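PDB 2PBZ: 5-formaminoimidazole-4-carboxamide-1-(Beta)-D-ribofuranosyl 5'-monophosphate synthetase from Thermococcus kodakarensis, which probably acts as an ATP-dependent, magnesium- or manganese-requiring ligase of the ATP-grasp type, forming a carbon-nitrogen bond in purine (IMP) biosynthesis. Local coordinates for residues 113-118 with 162-167; 122-127 with 148-153; 168-173 with 253-258. One frame throughout, in Å; residues are numbered along the deposited sequence.

Contact 1: residues 113-118 with 162-167; sequences RVEVVE and VERFIP. With ATP (adenosine-5'-triphosphate), chain D.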
loop_
_atom_site.group_PDB
_atom_site.type_symbol
_atom_site.label_atom_id
_atom_site.label_comp_id
_atom_site.label_asym_id
_atom_site.label_seq_id
_atom_site.Cartn_x
_atom_site.Cartn_y
_atom_site.Cartn_z
ATOM N N ARG A 113 1.018 22.883 16.123
ATOM C CA ARG A 113 1.645 21.722 16.723
ATOM C C ARG A 113 0.789 21.151 17.855
ATOM O O ARG A 113 -0.100 21.822 18.373
ATOM C CB ARG A 113 3.053 22.084 17.215
ATOM C CG ARG A 113 3.138 22.758 18.571
ATOM C CD ARG A 113 4.546 23.361 18.790
ATOM N NE ARG A 113 4.529 24.825 18.717
ATOM C CZ ARG A 113 4.088 25.520 17.666
ATOM N NH1 ARG A 113 3.631 24.881 16.588
ATOM N NH2 ARG A 113 4.079 26.855 17.696
ATOM N N VAL A 114 1.018 19.895 18.210
ATOM C CA VAL A 114 0.257 19.313 19.304
ATOM C C VAL A 114 0.649 20.103 20.535
ATOM O O VAL A 114 1.820 20.442 20.711
ATOM C CB VAL A 114 0.609 17.846 19.541
ATOM C CG1 VAL A 114 0.159 17.031 18.357
ATOM C CG2 VAL A 114 2.108 17.696 19.753
ATOM N N GLU A 115 -0.332 20.413 21.377
ATOM C CA GLU A 115 -0.095 21.180 22.591
ATOM C C GLU A 115 0.669 20.350 23.626
ATOM O O GLU A 115 0.489 19.130 23.732
ATOM C CB GLU A 115 -1.427 21.655 23.189
ATOM C CG GLU A 115 -2.281 20.527 23.786
ATOM C CD GLU A 115 -3.564 21.022 24.480
ATOM O OE1 GLU A 115 -3.527 22.121 25.098
ATOM O OE2 GLU A 115 -4.594 20.298 24.419
ATOM N N VAL A 116 1.531 21.032 24.377
ATOM C CA VAL A 116 2.331 20.409 25.434
ATOM C C VAL A 116 1.531 20.458 26.732
ATOM O O VAL A 116 0.764 21.396 26.974
ATOM C CB VAL A 116 3.673 21.154 25.628
ATOM C CG1 VAL A 116 4.564 20.393 26.592
ATOM C CG2 VAL A 116 4.356 21.335 24.275
ATOM N N VAL A 117 1.697 19.445 27.569
ATOM C CA VAL A 117 0.949 19.400 28.816
ATOM C C VAL A 117 1.817 19.144 30.023
ATOM O O VAL A 117 2.504 18.124 30.105
ATOM C CB VAL A 117 -0.125 18.308 28.778
ATOM C CG1 VAL A 117 -0.884 18.295 30.092
ATOM C CG2 VAL A 117 -1.055 18.531 27.586
ATOM N N GLU A 118 1.794 20.084 30.956
ATOM C CA GLU A 118 2.547 19.931 32.183
ATOM C C GLU A 118 1.483 19.496 33.186
ATOM O O GLU A 118 0.392 20.066 33.214
ATOM C CB GLU A 118 3.185 21.276 32.581
ATOM C CG GLU A 118 2.639 21.941 33.850
ATOM C CD GLU A 118 3.059 21.220 35.134
ATOM O OE1 GLU A 118 4.020 20.413 35.083
ATOM O OE2 GLU A 118 2.430 21.468 36.193
ATOM N N VAL A 162 5.123 15.886 27.619
ATOM C CA VAL A 162 3.809 15.254 27.696
ATOM C C VAL A 162 2.872 15.953 26.741
ATOM O O VAL A 162 2.751 17.178 26.766
ATOM C CB VAL A 162 3.227 15.352 29.110
ATOM C CG1 VAL A 162 1.958 14.509 29.213
ATOM C CG2 VAL A 162 4.259 14.893 30.123
ATOM N N GLU A 163 2.198 15.180 25.896
ATOM C CA GLU A 163 1.300 15.774 24.915
ATOM C C GLU A 163 -0.103 15.230 25.015
ATOM O O GLU A 163 -0.320 14.120 25.508
ATOM C CB GLU A 163 1.851 15.560 23.496
ATOM C CG GLU A 163 3.339 15.864 23.371
ATOM C CD GLU A 163 3.854 15.813 21.940
ATOM O OE1 GLU A 163 3.609 14.803 21.229
ATOM O OE2 GLU A 163 4.527 16.791 21.531
ATOM N N ARG A 164 -1.055 16.037 24.554
ATOM C CA ARG A 164 -2.468 15.678 24.549
ATOM C C ARG A 164 -2.592 14.439 23.671
ATOM O O ARG A 164 -2.012 14.389 22.589
ATOM C CB ARG A 164 -3.279 16.829 23.946
ATOM C CG ARG A 164 -4.797 16.698 24.046
ATOM C CD ARG A 164 -5.271 16.897 25.486
ATOM N NE ARG A 164 -6.727 17.041 25.584
ATOM C CZ ARG A 164 -7.609 16.076 25.311
ATOM N NH1 ARG A 164 -7.193 14.870 24.917
ATOM N NH2 ARG A 164 -8.917 16.320 25.429
ATOM N N PHE A 165 -3.320 13.431 24.137
ATOM C CA PHE A 165 -3.490 12.227 23.341
ATOM C C PHE A 165 -4.427 12.528 22.175
ATOM O O PHE A 165 -5.515 13.085 22.370
ATOM C CB PHE A 165 -4.104 11.117 24.166
ATOM C CG PHE A 165 -4.227 9.815 23.421
ATOM C CD1 PHE A 165 -3.200 8.871 23.478
ATOM C CD2 PHE A 165 -5.371 9.524 22.673
ATOM C CE1 PHE A 165 -3.302 7.647 22.808
ATOM C CE2 PHE A 165 -5.482 8.300 21.997
ATOM C CZ PHE A 165 -4.442 7.357 22.069
ATOM N N ILE A 166 -4.021 12.155 20.969
ATOM C CA ILE A 166 -4.856 12.399 19.800
ATOM C C ILE A 166 -5.022 11.124 18.987
ATOM O O ILE A 166 -4.044 10.567 18.485
ATOM C CB ILE A 166 -4.252 13.484 18.886
ATOM C CG1 ILE A 166 -4.077 14.795 19.665
ATOM C CG2 ILE A 166 -5.150 13.698 17.686
ATOM C CD1 ILE A 166 -3.256 15.845 18.920
ATOM N N PRO A 167 -6.265 10.629 18.857
ATOM C CA PRO A 167 -6.467 9.403 18.075
ATOM C C PRO A 167 -6.830 9.808 16.658
ATOM O O PRO A 167 -7.585 10.758 16.471
ATOM C CB PRO A 167 -7.636 8.718 18.788
ATOM C CG PRO A 167 -7.833 9.553 20.100
ATOM C CD PRO A 167 -7.458 10.926 19.655
HETATM P PG ATP D . 11.848 9.013 17.516
HETATM O O1G ATP D . 11.908 10.476 17.940
HETATM O O2G ATP D . 12.870 8.143 18.488
HETATM O O3G ATP D . 12.312 8.854 15.951
HETATM P PB ATP D . 9.274 9.299 16.731
HETATM O O1B ATP D . 9.279 10.728 17.125
HETATM O O2B ATP D . 9.694 9.144 15.169
HETATM O O3B ATP D . 10.314 8.459 17.678
HETATM P PA ATP D . 6.517 9.229 16.193
HETATM O O1A ATP D . 6.669 9.177 14.721
HETATM O O2A ATP D . 6.231 10.736 16.671
HETATM O O3A ATP D . 7.832 8.618 16.998
HETATM O "O5'" ATP D . 5.357 8.232 16.695
HETATM C "C5'" ATP D . 4.137 8.488 16.069
HETATM C "C4'" ATP D . 3.204 7.425 16.634
HETATM O "O4'" ATP D . 3.062 7.535 18.089
HETATM C "C3'" ATP D . 1.811 7.483 16.009
HETATM O "O3'" ATP D . 1.554 6.274 15.342
HETATM C "C2'" ATP D . 0.839 7.716 17.144
HETATM O "O2'" ATP D . -0.077 6.609 17.246
HETATM C "C1'" ATP D . 1.694 7.882 18.415
HETATM N N9 ATP D . 1.572 9.293 18.847
HETATM C C8 ATP D . 2.481 10.315 18.654
HETATM N N7 ATP D . 2.042 11.417 19.166
HETATM C C5 ATP D . 0.819 11.193 19.716
HETATM C C6 ATP D . -0.138 11.990 20.419
HETATM N N6 ATP D . 0.122 13.345 20.645
HETATM N N1 ATP D . -1.309 11.398 20.845
HETATM C C2 ATP D . -1.569 10.093 20.632
HETATM N N3 ATP D . -0.686 9.318 19.983
HETATM C C4 ATP D . 0.501 9.819 19.528
#
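The CG2 methyl of Val114 lies against the carboxylate of Glu163, a residue of the nucleotide-binding strand. The Glu163 chain starts with CG anti to the carbonyl carbon (chi1 -46°) and then runs extended. Its CB lies 3.8 Å from the backbone O of Glu115 and close to the exocyclic N6 of ATP. Further out, CD meets the CG2 methyl of Val114 at 3.4 Å. At the tip, OE1 lies 3.8 Å from ATP N6, too far for a hydrogen bond, and is bonded elsewhere. OE2 comes to 3.1 Å from Val114 CG2 and is salt-bridged by both Arg131 and Arg161. The two arginines probably offset its charge, and Val114 adds an apolar flank. The other Val114 methyl, CG1, rests on CD1 of Ile166.

Beyond Glu163 the chain forms the adenine-reading edge familiar from the ATP-grasp fold, where backbone groups of the linker recognise the base. ATP N6 donates to Arg164 O (3.1 Å) and Ile166 N donates to ATP N1 (2.8 Å), so the base is read here by backbone groups of Arg164 and Ile166. The Phe165 ring lays one face against ATP C2, near the ring's rim.

Loop 113-118 joins the strand through one bridge, Val116 with Glu163, and one bond, Val117 N to Val162 O at 2.6 Å. Nearer the surface, Glu115 and Arg164 run side by side, their carboxylate and guanidinium planes 19° apart. Glu115 OE2 touches the aliphatic CG of Arg164 at 3.6 Å, and its charge stays beyond salt-bridge range of NE.

Contact 2: residues 122-127 with 148-153; sequences AKPDEL and ELEERL
Glu150 sets its CG between its backbone N and carbonyl carbon (chi1 77°) and then folds at chi2 (-81°), a double turn that carries its carboxylate back across Pro124. The two segments are loops at one margin of the small antiparallel sheet of an ATP-grasp protein: 122-127 leads into strand 128-131, while the loop of 148-153 follows the neighbouring strand 147-148. Just inside the sheet, Glu148 still pairs through its backbone with Tyr128. Here, by contrast, no hydrogen bond crosses, and van der Waals and CA-H...O contacts carry the meeting. Glu150 CG comes within 3.8 Å of Pro124 CB, and the two side chains pass at a slant, the proline being held in a cis peptide. Within its own segment, Glu150 OE2 accepts a weak bond from Glu151 N at 3.2 Å.

Where the loops close on the sheet, Leu127 takes over. Its CA lies 3.1 Å from Glu148 O in a bent CA-H...O contact, while Trp202 of a second subunit packs on its side chain. The CB of Glu148 points away from 122-127, and its OE1 bonds Ser154 OG. Leu127 CB lies 4.2 Å from the CD2 methyl of Leu149.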
loop_
_atom_site.group_PDB
_atom_site.type_symbol
_atom_site.label_atom_id
_atom_site.label_comp_id
_atom_site.label_asym_id
_atom_site.label_seq_id
_atom_site.Cartn_x
_atom_site.Cartn_y
_atom_site.Cartn_z
ATOM N N ALA A 122 -6.677 15.696 33.685
ATOM C CA ALA A 122 -8.118 15.648 33.799
ATOM C C ALA A 122 -8.446 14.211 34.240
ATOM O O ALA A 122 -9.479 13.619 33.855
ATOM C CB ALA A 122 -8.760 15.973 32.456
ATOM N N LYS A 123 -7.526 13.673 35.043
ATOM C CA LYS A 123 -7.607 12.334 35.622
ATOM C C LYS A 123 -9.042 11.909 35.958
ATOM O O LYS A 123 -9.741 12.603 36.707
ATOM C CB LYS A 123 -6.774 12.315 36.905
ATOM C CG LYS A 123 -7.136 13.453 37.858
ATOM C CD LYS A 123 -6.107 13.615 38.991
ATOM C CE LYS A 123 -6.346 14.900 39.816
ATOM N NZ LYS A 123 -7.644 14.889 40.569
ATOM N N PRO A 124 -9.495 10.756 35.430
ATOM C CA PRO A 124 -8.758 9.840 34.551
ATOM C C PRO A 124 -9.364 9.908 33.147
ATOM O O PRO A 124 -9.874 10.955 32.726
ATOM C CB PRO A 124 -9.028 8.493 35.200
ATOM C CG PRO A 124 -10.512 8.617 35.490
ATOM C CD PRO A 124 -10.672 10.063 36.005
ATOM N N ASP A 125 -9.338 8.773 32.450
ATOM C CA ASP A 125 -9.887 8.684 31.094
ATOM C C ASP A 125 -9.339 9.822 30.219
ATOM O O ASP A 125 -9.767 10.012 29.068
ATOM C CB ASP A 125 -11.438 8.721 31.127
ATOM C CG ASP A 125 -12.083 8.215 29.808
ATOM O OD1 ASP A 125 -12.071 8.959 28.782
ATOM O OD2 ASP A 125 -12.591 7.059 29.808
ATOM N N GLU A 126 -8.407 10.589 30.781
ATOM C CA GLU A 126 -7.750 11.662 30.054
ATOM C C GLU A 126 -6.322 11.146 29.928
ATOM O O GLU A 126 -5.470 11.425 30.782
ATOM C CB GLU A 126 -7.757 12.964 30.851
ATOM C CG GLU A 126 -7.213 14.150 30.069
ATOM C CD GLU A 126 -8.146 14.598 28.958
ATOM O OE1 GLU A 126 -8.588 13.725 28.167
ATOM O OE2 GLU A 126 -8.441 15.815 28.877
ATOM N N LEU A 127 -6.075 10.346 28.893
ATOM C CA LEU A 127 -4.739 9.814 28.669
ATOM C C LEU A 127 -3.877 10.811 27.915
ATOM O O LEU A 127 -4.383 11.725 27.256
ATOM C CB LEU A 127 -4.810 8.495 27.899
ATOM C CG LEU A 127 -6.064 8.248 27.057
ATOM C CD1 LEU A 127 -6.277 9.387 26.051
ATOM C CD2 LEU A 127 -5.923 6.904 26.356
ATOM N N GLU A 148 0.143 7.226 29.193
ATOM C CA GLU A 148 -0.416 6.951 30.524
ATOM C C GLU A 148 -1.774 7.639 30.738
ATOM O O GLU A 148 -2.186 8.496 29.947
ATOM C CB GLU A 148 0.589 7.377 31.625
ATOM C CG GLU A 148 0.251 6.888 33.062
ATOM C CD GLU A 148 1.442 6.941 34.055
ATOM O OE1 GLU A 148 2.447 6.200 33.860
ATOM O OE2 GLU A 148 1.372 7.721 35.044
ATOM N N LEU A 149 -2.457 7.254 31.816
ATOM C CA LEU A 149 -3.783 7.786 32.149
ATOM C C LEU A 149 -3.723 8.841 33.268
ATOM O O LEU A 149 -2.760 9.617 33.365
ATOM C CB LEU A 149 -4.693 6.622 32.588
ATOM C CG LEU A 149 -4.486 5.298 31.826
ATOM C CD1 LEU A 149 -4.742 4.093 32.746
ATOM C CD2 LEU A 149 -5.393 5.265 30.597
ATOM N N GLU A 150 -4.757 8.844 34.117
ATOM C CA GLU A 150 -4.855 9.785 35.240
ATOM C C GLU A 150 -3.534 9.893 36.033
ATOM O O GLU A 150 -2.810 10.881 35.879
ATOM C CB GLU A 150 -6.012 9.387 36.182
ATOM C CG GLU A 150 -5.741 8.215 37.135
ATOM C CD GLU A 150 -5.907 6.848 36.475
ATOM O OE1 GLU A 150 -7.075 6.465 36.216
ATOM O OE2 GLU A 150 -4.878 6.164 36.222
ATOM N N GLU A 151 -3.219 8.876 36.843
ATOM C CA GLU A 151 -2.001 8.841 37.653
ATOM C C GLU A 151 -0.928 9.844 37.233
ATOM O O GLU A 151 -0.749 10.865 37.917
ATOM C CB GLU A 151 -1.406 7.428 37.652
ATOM C CG GLU A 151 -1.214 6.843 36.277
ATOM C CD GLU A 151 -1.615 5.387 36.228
ATOM O OE1 GLU A 151 -0.990 4.582 36.968
ATOM O OE2 GLU A 151 -2.551 5.049 35.462
ATOM N N ARG A 152 -0.215 9.564 36.131
ATOM C CA ARG A 152 0.820 10.480 35.636
ATOM C C ARG A 152 2.065 10.455 36.541
ATOM O O ARG A 152 3.090 11.058 36.200
ATOM C CB ARG A 152 0.237 11.900 35.587
ATOM C CG ARG A 152 1.053 12.963 34.878
ATOM C CD ARG A 152 1.260 12.612 33.424
ATOM N NE ARG A 152 2.333 11.635 33.328
ATOM C CZ ARG A 152 2.717 11.035 32.203
ATOM N NH1 ARG A 152 2.106 11.302 31.044
ATOM N NH2 ARG A 152 3.736 10.177 32.234
ATOM N N LEU A 153 1.974 9.759 37.683
ATOM C CA LEU A 153 3.092 9.665 38.645
ATOM C C LEU A 153 4.457 9.361 38.016
ATOM O O LEU A 153 5.276 10.268 37.797
ATOM C CB LEU A 153 2.799 8.600 39.710
ATOM C CG LEU A 153 1.695 8.915 40.734
ATOM C CD1 LEU A 153 0.366 8.346 40.243
ATOM C CD2 LEU A 153 2.061 8.311 42.096
#

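Contact 3: residues 168-173 with 253-258; sequences GVYLYV and HFAYDG. With ATP (adenosine-5'-triphosphate), chain D.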
loop_
_atom_site.group_PDB
_atom_site.type_symbol
_atom_site.label_atom_id
_atom_site.label_comp_id
_atom_site.label_asym_id
_atom_site.label_seq_id
_atom_site.Cartn_x
_atom_site.Cartn_y
_atom_site.Cartn_z
ATOM N N GLY A 168 -6.276 9.149 15.648
ATOM C CA GLY A 168 -6.680 9.540 14.311
ATOM C C GLY A 168 -5.613 9.675 13.256
ATOM O O GLY A 168 -5.106 10.760 13.012
ATOM N N VAL A 169 -5.301 8.560 12.612
ATOM C CA VAL A 169 -4.313 8.503 11.556
ATOM C C VAL A 169 -3.150 9.491 11.629
ATOM O O VAL A 169 -3.315 10.726 11.668
ATOM C CB VAL A 169 -4.973 8.624 10.160
ATOM C CG1 VAL A 169 -5.583 9.983 9.974
ATOM C CG2 VAL A 169 -3.933 8.346 9.086
ATOM N N TYR A 170 -1.957 8.911 11.637
ATOM C CA TYR A 170 -0.728 9.671 11.676
ATOM C C TYR A 170 -0.107 9.626 10.295
ATOM O O TYR A 170 0.200 8.562 9.755
ATOM C CB TYR A 170 0.199 9.112 12.755
ATOM C CG TYR A 170 -0.229 9.622 14.106
ATOM C CD1 TYR A 170 -1.428 9.199 14.681
ATOM C CD2 TYR A 170 0.483 10.639 14.746
ATOM C CE1 TYR A 170 -1.915 9.782 15.849
ATOM C CE2 TYR A 170 0.001 11.230 15.912
ATOM C CZ TYR A 170 -1.198 10.804 16.456
ATOM O OH TYR A 170 -1.697 11.421 17.579
ATOM N N LEU A 171 0.045 10.817 9.729
ATOM C CA LEU A 171 0.565 10.990 8.390
ATOM C C LEU A 171 1.945 11.602 8.350
ATOM O O LEU A 171 2.240 12.566 9.044
ATOM C CB LEU A 171 -0.414 11.854 7.607
ATOM C CG LEU A 171 -1.832 11.273 7.621
ATOM C CD1 LEU A 171 -2.823 12.351 7.182
ATOM C CD2 LEU A 171 -1.904 10.041 6.715
ATOM N N TYR A 172 2.784 11.033 7.504
ATOM C CA TYR A 172 4.144 11.500 7.366
ATOM C C TYR A 172 4.339 12.010 5.943
ATOM O O TYR A 172 4.469 11.238 4.997
ATOM C CB TYR A 172 5.103 10.357 7.724
ATOM C CG TYR A 172 4.850 9.835 9.117
ATOM C CD1 TYR A 172 3.709 9.084 9.399
ATOM C CD2 TYR A 172 5.678 10.188 10.180
ATOM C CE1 TYR A 172 3.388 8.712 10.710
ATOM C CE2 TYR A 172 5.369 9.814 11.500
ATOM C CZ TYR A 172 4.218 9.081 11.759
ATOM O OH TYR A 172 3.881 8.752 13.057
ATOM N N VAL A 173 4.343 13.331 5.804
ATOM C CA VAL A 173 4.477 13.960 4.504
ATOM C C VAL A 173 5.920 14.156 4.105
ATOM O O VAL A 173 6.707 14.734 4.835
ATOM C CB VAL A 173 3.757 15.317 4.482
ATOM C CG1 VAL A 173 3.590 15.799 3.035
ATOM C CG2 VAL A 173 2.406 15.185 5.173
ATOM N N HIS A 253 5.664 15.693 10.300
ATOM C CA HIS A 253 4.859 14.630 10.880
ATOM C C HIS A 253 3.577 15.206 11.486
ATOM O O HIS A 253 3.612 16.177 12.236
ATOM C CB HIS A 253 5.691 13.871 11.928
ATOM C CG HIS A 253 6.955 13.280 11.374
ATOM N ND1 HIS A 253 7.907 12.670 12.163
ATOM C CD2 HIS A 253 7.415 13.203 10.102
ATOM C CE1 HIS A 253 8.899 12.243 11.401
ATOM N NE2 HIS A 253 8.625 12.556 10.148
ATOM N N PHE A 254 2.442 14.607 11.157
ATOM C CA PHE A 254 1.173 15.116 11.656
ATOM C C PHE A 254 0.246 14.106 12.264
ATOM O O PHE A 254 0.341 12.913 12.020
ATOM C CB PHE A 254 0.369 15.793 10.543
ATOM C CG PHE A 254 0.965 17.058 10.033
ATOM C CD1 PHE A 254 1.756 17.061 8.880
ATOM C CD2 PHE A 254 0.694 18.265 10.674
ATOM C CE1 PHE A 254 2.260 18.265 8.372
ATOM C CE2 PHE A 254 1.191 19.470 10.174
ATOM C CZ PHE A 254 1.969 19.471 9.025
ATOM N N ALA A 255 -0.696 14.634 13.025
ATOM C CA ALA A 255 -1.728 13.849 13.665
ATOM C C ALA A 255 -2.982 14.452 13.050
ATOM O O ALA A 255 -3.235 15.647 13.220
ATOM C CB ALA A 255 -1.715 14.078 15.162
ATOM N N TYR A 256 -3.750 13.663 12.307
ATOM C CA TYR A 256 -4.954 14.221 11.713
ATOM C C TYR A 256 -6.172 13.972 12.606
ATOM O O TYR A 256 -6.649 12.842 12.747
ATOM C CB TYR A 256 -5.187 13.662 10.313
ATOM C CG TYR A 256 -6.195 14.472 9.544
ATOM C CD1 TYR A 256 -5.975 15.821 9.281
ATOM C CD2 TYR A 256 -7.387 13.909 9.117
ATOM C CE1 TYR A 256 -6.922 16.596 8.616
ATOM C CE2 TYR A 256 -8.349 14.680 8.446
ATOM C CZ TYR A 256 -8.107 16.029 8.200
ATOM O OH TYR A 256 -9.047 16.802 7.551
ATOM N N ASP A 257 -6.640 15.060 13.212
ATOM C CA ASP A 257 -7.786 15.106 14.139
ATOM C C ASP A 257 -8.961 15.342 13.226
ATOM O O ASP A 257 -10.073 14.905 13.456
ATOM C CB ASP A 257 -7.652 16.356 15.027
ATOM C CG ASP A 257 -7.800 16.068 16.499
ATOM O OD1 ASP A 257 -7.787 17.051 17.279
ATOM O OD2 ASP A 257 -7.917 14.884 16.878
ATOM N N GLY A 258 -8.639 16.077 12.176
ATOM C CA GLY A 258 -9.591 16.509 11.183
ATOM C C GLY A 258 -9.167 17.954 11.080
ATOM O O GLY A 258 -9.862 18.776 10.490
HETATM P PG ATP D . 11.848 9.013 17.516
HETATM O O1G ATP D . 11.908 10.476 17.940
HETATM O O2G ATP D . 12.870 8.143 18.488
HETATM O O3G ATP D . 12.312 8.854 15.951
HETATM P PB ATP D . 9.274 9.299 16.731
HETATM O O1B ATP D . 9.279 10.728 17.125
HETATM O O2B ATP D . 9.694 9.144 15.169
HETATM O O3B ATP D . 10.314 8.459 17.678
HETATM P PA ATP D . 6.517 9.229 16.193
HETATM O O1A ATP D . 6.669 9.177 14.721
HETATM O O2A ATP D . 6.231 10.736 16.671
HETATM O O3A ATP D . 7.832 8.618 16.998
HETATM O "O5'" ATP D . 5.357 8.232 16.695
HETATM C "C5'" ATP D . 4.137 8.488 16.069
HETATM C "C4'" ATP D . 3.204 7.425 16.634
HETATM O "O4'" ATP D . 3.062 7.535 18.089
HETATM C "C3'" ATP D . 1.811 7.483 16.009
HETATM O "O3'" ATP D . 1.554 6.274 15.342
HETATM C "C2'" ATP D . 0.839 7.716 17.144
HETATM O "O2'" ATP D . -0.077 6.609 17.246
HETATM C "C1'" ATP D . 1.694 7.882 18.415
HETATM N N9 ATP D . 1.572 9.293 18.847
HETATM C C8 ATP D . 2.481 10.315 18.654
HETATM N N7 ATP D . 2.042 11.417 19.166
HETATM C C5 ATP D . 0.819 11.193 19.716
HETATM C C6 ATP D . -0.138 11.990 20.419
HETATM N N6 ATP D . 0.122 13.345 20.645
HETATM N N1 ATP D . -1.309 11.398 20.845
HETATM C C2 ATP D . -1.569 10.093 20.632
HETATM N N3 ATP D . -0.686 9.318 19.983
HETATM C C4 ATP D . 0.501 9.819 19.528
#
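Leu171 and Phe254 exchange both of their backbone bonds, and around this hydrogen-bonded pair the two strands run antiparallel. Phe254 N donates to Leu171 O at 2.9 Å, and Leu171 N to Phe254 O at 3.1 Å. Two residues along, Tyr256 N reaches Val169 O at 3.0 Å; its second acceptor, Gly168 O, receives only a weak share. Tyr170 with Ala255 and Tyr172 with His253 are the non-hydrogen-bonded pairs. Their backbone groups look outward, Tyr172 pairing with Asp190 of strand 183-194, and His253 and Ala255 with strand 261-266.

The polar side-chain tips find partners outside the two segments. Tyr170 OH bonds to Ile166 O, and His253 NE2 to Asp270 OD2, which should fix the rotation of the imidazole. Against that ring's face Tyr172 sets its edge, CD2 foremost, with ring centroids 4.8 Å apart and planes at 59°. With CG anti to the carbonyl carbon (chi1 -57°), Tyr172 continues past the histidine until its OH donates to the alpha-phosphate, 3.3 Å from ATP O1A. The Tyr170 ring lies between Ala255, whose CA stands 4.1 Å from its centroid in a CH-pi contact, and the ATP ribose on its opposite face.

Leu171 and Phe254 point to the other side of the sheet, where Leu227 of helix 224-241 packs on Phe254. In this protein Tyr170 and Tyr172 present their rings to the nucleotide, from an antiparallel sheet that lines the ATP pocket as in ATP-grasp enzymes.

The chemistry of the three contacts differs with their depth in the fold. Contact 3 is buried and relies on regular strand pairing; contact 1 is partly buried, with a single bridge and a charged fringe; contact 2 lies at the surface and has no hydrogen bond between its segments. Contacts 1 and 3 meet the same ATP, the first hydrogen-bonding the base edge, the second meeting base, ribose and alpha-phosphate, and the chain passes directly from one to the other through Ile166 and Pro167. Contacts 1 and 2 flank the small sheet and touch where Phe165 CB packs on Leu127 O and Arg164 makes a weak, long ion pair with Glu126. Contacts 2 and 3 do not touch.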